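PDB 4HKT: inositol 2-dehydrogenase from Sinorhizobium meliloti, which catalyses the NAD(+)-dependent oxidation of myo-inositol to scyllo-inosose (2-keto-myo-inositol), the first step of myo-inositol degradation to acetyl-CoA. Local coordinates for residues L98-V103 with L314-V319; G167-M172 with V212-Q217. One frame throughout, in Å; residues are numbered along the deposited sequence.

Interaction 1 of 2, residues L98-V103 with L314-V319; sequences LDAERV and LADAAV. With EDO (1,2-ethanediol), chain C.
Ala100 and Asp316 meet at their side chains, with Ala100 CB 4.0 Å from Asp316 OD2; beside this light touch a water bridges the polar groups on the two sides. The water donates to Asp316 OD2 at 2.7 Å. It also donates to Leu98 O at 2.9 Å, and in return accepts a weak bond from Ala100 N, at 2.8 Å. One solvent molecule thus links the carboxylate of one helix to the backbone at and just before the start of the other. Asp316 already points toward 98-103 at CB, and its first torsion (chi1 -73°), with CG beside the backbone N and opposite the carbonyl carbon, carries the carboxylate on to the water. Its other oxygen, OD1, is in a salt bridge with Arg170 NE. Leu98 O takes a further donor, O1 of an ethanediol that probably came from the crystallisation liquor, at 2.8 Å. The diol carbons run past the leucine, C2 lying 3.5 Å from Leu98 CB.

Behind this shell, Asp99 probably steadies the turn that carries Leu98 O and Ala100 N. As the N-cap of helix 100-112, it takes Arg102 N on OD2 at 3.0 Å, with an N-H...O angle of 166°. The donor comes from the anti side of the carboxylate and 22° out of its plane. Asp99 O accepts the first backbone bond of the helix, from Val103 N at 3.1 Å. Further along, Ala100 and Val103 rest on Leu312 of helix 305-324, while Arg102 NH2 turns to Asp78 and Glu81. What results is an aspartate-capped helix start of the NAD-binding Rossmann domain, set against the long C-terminal helix through a bridging water.

Interaction 2 of 2, residues G167-M172 with V212-Q217; sequences GIFRDM and VSVILQ. With EDO (1,2-ethanediol), chain X.
The carbonyl oxygen of Ile168 is gripped by several donors: Met172 N (selenomethionine) at 2.8 Å, the hydroxyl of Thr173, and weakly Asp171 N. Together with the bond from Asp171 N to Gly167 O, also 2.8 Å, these close the first turn of helix 168-184, while Ile168 N is held by Asp208. From this turn Ile168 and Phe169 reach strand 212-217, where Val212 receives both. Ile168 and Val212 approach tip to tip, with Ile168 CG2 3.7 Å from Val212 CG1. The same methyl, CG1, lies 3.6 Å from Phe169 CZ and so sits in the angle between the isoleucine and the ring. It gets there by lying beside the backbone N of Val212 (chi1 -59°). Val212 CB, placed by the backbone, lies 3.6 Å from Phe169 CE1. The ring is met obliquely. Ile168 CG2 lies over one of its faces, 4.2 Å above the plane and offset toward the rim. Two residues on, Val214 CG2 reaches the ring's CE1 atom at 3.8 Å, so the strand offers two valines from one face.

The helix turn runs almost at right angles to the strand, with an angle of 83° between their directions. Ser213, between the two valines, points away, and its OG is hydrogen-bonded to Gln223 of a second subunit; the sheet's other face therefore belongs to a subunit interface. Asp171, on a different side of the turn, is held by a salt bridge to Arg230 and a hydrogen bond with Tyr161. Across the contact itself all the touching groups are buried and apolar, consistent with helix and strand being matched by shape and by exclusion of water; the polar bonds of both segments are made to other partners, not across this contact.

Overall arrangement
From the N terminus the chain passes five strands of the parallel Rossmann sheet before residues 98-103, where interaction 1 begins at the start of helix 100-112, and adds the sixth, 117-120, after it. In the C-terminal domain, residues 167-172 open helix 168-184, and 39 residues separate them from 212-217, in strand 211-218, so interaction 2 closes the shorter loop. Interaction 1 closes only when residues 314-319 of helix 305-324 come back, 210 residues after 103, enclosing interaction 2 without crossing it. Their centres are about 11 Å apart. Ala318 and Val319 pack on Phe169, so the chain of contacts runs from the Rossmann helix through helix 305-324 and Phe169 to the mixed sheet.

Interaction 1 of 2, residues L98-V103 with L314-V319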
loop_
_atom_site.group_PDB
_atom_site.type_symbol
_atom_site.label_atom_id
_atom_site.label_comp_id
_atom_site.label_asym_id
_atom_site.label_seq_id
_atom_site.Cartn_x
_atom_site.Cartn_y
_atom_site.Cartn_z
ATOM N N LEU B 98 -25.863 11.975 -29.113
ATOM C CA LEU B 98 -26.150 10.579 -28.824
ATOM C C LEU B 98 -26.389 9.740 -30.064
ATOM O O LEU B 98 -26.420 8.508 -29.969
ATOM C CB LEU B 98 -27.314 10.455 -27.830
ATOM C CG LEU B 98 -26.978 11.101 -26.494
ATOM C CD1 LEU B 98 -28.194 11.153 -25.579
ATOM C CD2 LEU B 98 -25.836 10.399 -25.793
ATOM N N ASP B 99 -26.545 10.366 -31.224
ATOM C CA ASP B 99 -26.869 9.660 -32.448
ATOM C C ASP B 99 -25.683 9.687 -33.402
ATOM O O ASP B 99 -25.259 10.747 -33.817
ATOM C CB ASP B 99 -28.083 10.324 -33.133
ATOM C CG ASP B 99 -28.477 9.638 -34.428
ATOM O OD1 ASP B 99 -29.530 9.008 -34.451
ATOM O OD2 ASP B 99 -27.760 9.719 -35.428
ATOM N N ALA B 100 -25.195 8.521 -33.816
ATOM C CA ALA B 100 -23.906 8.466 -34.506
ATOM C C ALA B 100 -23.966 9.123 -35.899
ATOM O O ALA B 100 -22.989 9.732 -36.371
ATOM C CB ALA B 100 -23.416 7.018 -34.615
ATOM N N GLU B 101 -25.118 8.999 -36.554
ATOM C CA GLU B 101 -25.322 9.652 -37.824
ATOM C C GLU B 101 -25.228 11.189 -37.682
ATOM O O GLU B 101 -24.547 11.843 -38.473
ATOM C CB GLU B 101 -26.683 9.270 -38.429
ATOM C CG GLU B 101 -26.799 9.668 -39.893
ATOM C CD GLU B 101 -26.106 8.690 -40.868
ATOM O OE1 GLU B 101 -24.933 8.255 -40.647
ATOM O OE2 GLU B 101 -26.757 8.342 -41.891
ATOM N N ARG B 102 -25.900 11.745 -36.691
ATOM C CA ARG B 102 -25.728 13.199 -36.358
ATOM C C ARG B 102 -24.273 13.589 -36.101
ATOM O O ARG B 102 -23.823 14.686 -36.509
ATOM C CB ARG B 102 -26.547 13.549 -35.110
ATOM C CG ARG B 102 -26.618 15.015 -34.718
ATOM C CD ARG B 102 -27.305 15.857 -35.798
ATOM N NE ARG B 102 -27.118 17.292 -35.601
ATOM C CZ ARG B 102 -26.127 18.021 -36.122
ATOM N NH1 ARG B 102 -25.153 17.467 -36.863
ATOM N NH2 ARG B 102 -26.124 19.331 -35.929
ATOM N N VAL B 103 -23.540 12.730 -35.386
ATOM C CA VAL B 103 -22.124 13.001 -35.070
ATOM C C VAL B 103 -21.338 13.087 -36.367
ATOM O O VAL B 103 -20.533 13.990 -36.562
ATOM C CB VAL B 103 -21.495 11.931 -34.163
ATOM C CG1 VAL B 103 -20.000 12.179 -34.039
ATOM C CG2 VAL B 103 -22.200 11.865 -32.814
ATOM N N LEU B 314 -18.817 2.269 -29.870
ATOM C CA LEU B 314 -18.655 1.179 -28.908
ATOM C C LEU B 314 -19.849 1.116 -27.973
ATOM O O LEU B 314 -20.332 0.021 -27.688
ATOM C CB LEU B 314 -17.364 1.291 -28.112
ATOM C CG LEU B 314 -16.110 1.208 -29.001
ATOM C CD1 LEU B 314 -14.872 1.694 -28.295
ATOM C CD2 LEU B 314 -15.849 -0.174 -29.526
ATOM N N ALA B 315 -20.320 2.277 -27.479
ATOM C CA ALA B 315 -21.501 2.264 -26.623
ATOM C C ALA B 315 -22.712 1.677 -27.363
ATOM O O ALA B 315 -23.451 0.860 -26.787
ATOM C CB ALA B 315 -21.811 3.662 -26.050
ATOM N N ASP B 316 -22.925 2.095 -28.603
ATOM C CA ASP B 316 -24.093 1.613 -29.384
ATOM C C ASP B 316 -24.030 0.066 -29.547
ATOM O O ASP B 316 -25.063 -0.635 -29.422
ATOM C CB ASP B 316 -24.142 2.263 -30.770
ATOM C CG ASP B 316 -24.562 3.735 -30.749
ATOM O OD1 ASP B 316 -25.208 4.213 -29.791
ATOM O OD2 ASP B 316 -24.226 4.433 -31.725
ATOM N N ALA B 317 -22.818 -0.434 -29.842
ATOM C CA ALA B 317 -22.579 -1.853 -29.916
ATOM C C ALA B 317 -22.841 -2.528 -28.580
ATOM O O ALA B 317 -23.435 -3.597 -28.571
ATOM C CB ALA B 317 -21.167 -2.167 -30.432
ATOM N N ALA B 318 -22.414 -1.925 -27.457
ATOM C CA ALA B 318 -22.751 -2.491 -26.146
ATOM C C ALA B 318 -24.248 -2.626 -25.883
ATOM O O ALA B 318 -24.666 -3.624 -25.333
ATOM C CB ALA B 318 -22.079 -1.741 -24.979
ATOM N N VAL B 319 -25.032 -1.631 -26.271
ATOM C CA VAL B 319 -26.477 -1.637 -26.094
ATOM C C VAL B 319 -27.098 -2.817 -26.863
ATOM O O VAL B 319 -27.907 -3.553 -26.294
ATOM C CB VAL B 319 -27.086 -0.288 -26.575
ATOM C CG1 VAL B 319 -28.606 -0.266 -26.517
ATOM C CG2 VAL B 319 -26.581 0.911 -25.729
HETATM C C1 EDO C . -28.824 7.144 -28.497
HETATM O O1 EDO C . -29.127 7.641 -29.789
HETATM C C2 EDO C . -29.626 7.851 -27.405
HETATM O O2 EDO C . -30.616 6.961 -26.899
HETATM O O HOH W 1 -25.827 6.533 -31.970
#

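Interaction 2 of 2, residues G167-M172 with V212-Q217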
loop_
_atom_site.group_PDB
_atom_site.type_symbol
_atom_site.label_atom_id
_atom_site.label_comp_id
_atom_site.label_asym_id
_atom_site.label_seq_id
_atom_site.Cartn_x
_atom_site.Cartn_y
_atom_site.Cartn_z
ATOM N N GLY B 167 -28.563 6.486 -21.781
ATOM C CA GLY B 167 -28.355 5.262 -21.027
ATOM C C GLY B 167 -26.918 5.101 -20.596
ATOM O O GLY B 167 -26.033 5.847 -21.040
ATOM N N ILE B 168 -26.710 4.161 -19.670
ATOM C CA ILE B 168 -25.454 4.070 -18.954
ATOM C C ILE B 168 -24.259 3.898 -19.901
ATOM O O ILE B 168 -23.180 4.489 -19.672
ATOM C CB ILE B 168 -25.492 2.941 -17.899
ATOM C CG1 ILE B 168 -24.236 2.957 -17.044
ATOM C CG2 ILE B 168 -25.599 1.560 -18.569
ATOM C CD1 ILE B 168 -24.378 2.093 -15.820
ATOM N N PHE B 169 -24.442 3.170 -21.000
ATOM C CA PHE B 169 -23.305 2.936 -21.918
ATOM C C PHE B 169 -22.882 4.207 -22.617
ATOM O O PHE B 169 -21.696 4.470 -22.760
ATOM C CB PHE B 169 -23.646 1.865 -22.922
ATOM C CG PHE B 169 -23.800 0.486 -22.302
ATOM C CD1 PHE B 169 -22.714 -0.127 -21.678
ATOM C CD2 PHE B 169 -25.004 -0.198 -22.368
ATOM C CE1 PHE B 169 -22.832 -1.386 -21.129
ATOM C CE2 PHE B 169 -25.133 -1.459 -21.806
ATOM C CZ PHE B 169 -24.038 -2.060 -21.189
ATOM N N ARG B 170 -23.868 5.002 -23.040
ATOM C CA ARG B 170 -23.605 6.281 -23.703
ATOM C C ARG B 170 -23.180 7.374 -22.739
ATOM O O ARG B 170 -22.437 8.272 -23.116
ATOM C CB ARG B 170 -24.809 6.715 -24.541
ATOM C CG ARG B 170 -25.189 5.685 -25.589
ATOM C CD ARG B 170 -26.160 6.222 -26.639
ATOM N NE ARG B 170 -26.571 5.212 -27.622
ATOM C CZ ARG B 170 -27.573 4.355 -27.486
ATOM N NH1 ARG B 170 -28.304 4.346 -26.388
ATOM N NH2 ARG B 170 -27.839 3.480 -28.472
ATOM N N ASP B 171 -23.627 7.292 -21.493
ATOM C CA ASP B 171 -23.436 8.384 -20.543
ATOM C C ASP B 171 -22.243 8.183 -19.630
ATOM O O ASP B 171 -21.553 9.167 -19.300
ATOM C CB ASP B 171 -24.674 8.626 -19.689
ATOM C CG ASP B 171 -24.495 9.795 -18.712
ATOM O OD1 ASP B 171 -24.464 10.934 -19.197
ATOM O OD2 ASP B 171 -24.396 9.590 -17.478
HETATM N N MSE B 172 -22.011 6.943 -19.188
HETATM C CA MSE B 172 -20.949 6.658 -18.219
HETATM C C MSE B 172 -19.840 5.864 -18.875
HETATM O O MSE B 172 -18.680 6.280 -18.896
HETATM C CB MSE B 172 -21.546 5.847 -17.082
HETATM C CG MSE B 172 -20.504 5.493 -16.032
HETATM SE SE MSE B 172 -21.303 4.464 -14.560
HETATM C CE MSE B 172 -19.579 4.276 -13.667
ATOM N N VAL B 212 -23.016 -2.749 -15.158
ATOM C CA VAL B 212 -22.723 -3.291 -16.483
ATOM C C VAL B 212 -21.282 -3.788 -16.535
ATOM O O VAL B 212 -20.393 -3.268 -15.841
ATOM C CB VAL B 212 -22.972 -2.281 -17.635
ATOM C CG1 VAL B 212 -24.405 -1.803 -17.654
ATOM C CG2 VAL B 212 -22.075 -1.066 -17.547
ATOM N N SER B 213 -21.069 -4.758 -17.405
ATOM C CA SER B 213 -19.786 -5.387 -17.625
ATOM C C SER B 213 -19.628 -5.506 -19.147
ATOM O O SER B 213 -20.579 -5.860 -19.857
ATOM C CB SER B 213 -19.762 -6.769 -17.029
ATOM O OG SER B 213 -20.063 -6.800 -15.663
ATOM N N VAL B 214 -18.439 -5.172 -19.652
ATOM C CA VAL B 214 -18.185 -5.192 -21.103
ATOM C C VAL B 214 -16.830 -5.837 -21.398
ATOM O O VAL B 214 -15.926 -5.671 -20.642
ATOM C CB VAL B 214 -18.189 -3.792 -21.699
ATOM C CG1 VAL B 214 -18.120 -3.875 -23.216
ATOM C CG2 VAL B 214 -19.438 -3.020 -21.320
ATOM N N ILE B 215 -16.741 -6.619 -22.458
ATOM C CA ILE B 215 -15.481 -7.079 -23.006
ATOM C C ILE B 215 -15.356 -6.575 -24.446
ATOM O O ILE B 215 -16.244 -6.821 -25.279
ATOM C CB ILE B 215 -15.350 -8.612 -23.060
ATOM C CG1 ILE B 215 -15.603 -9.262 -21.721
ATOM C CG2 ILE B 215 -13.951 -8.981 -23.571
ATOM C CD1 ILE B 215 -15.898 -10.766 -21.851
ATOM N N LEU B 216 -14.249 -5.878 -24.705
ATOM C CA LEU B 216 -13.843 -5.432 -26.009
ATOM C C LEU B 216 -12.669 -6.280 -26.495
ATOM O O LEU B 216 -11.818 -6.651 -25.688
ATOM C CB LEU B 216 -13.347 -3.980 -25.933
ATOM C CG LEU B 216 -14.219 -2.955 -25.228
ATOM C CD1 LEU B 216 -13.568 -1.574 -25.330
ATOM C CD2 LEU B 216 -15.554 -2.979 -25.889
ATOM N N GLN B 217 -12.627 -6.568 -27.796
ATOM C CA GLN B 217 -11.502 -7.316 -28.342
ATOM C C GLN B 217 -11.093 -6.702 -29.659
ATOM O O GLN B 217 -11.941 -6.259 -30.452
ATOM C CB GLN B 217 -11.831 -8.808 -28.459
ATOM C CG GLN B 217 -10.733 -9.668 -29.082
ATOM C CD GLN B 217 -10.917 -11.130 -28.823
ATOM O OE1 GLN B 217 -11.986 -11.695 -29.091
ATOM N NE2 GLN B 217 -9.895 -11.768 -28.297
HETATM C C1 EDO X . -22.531 10.754 -15.068
HETATM O O1 EDO X . -23.663 11.234 -15.792
HETATM C C2 EDO X . -21.602 9.898 -15.937
HETATM O O2 EDO X . -20.834 9.034 -15.097
#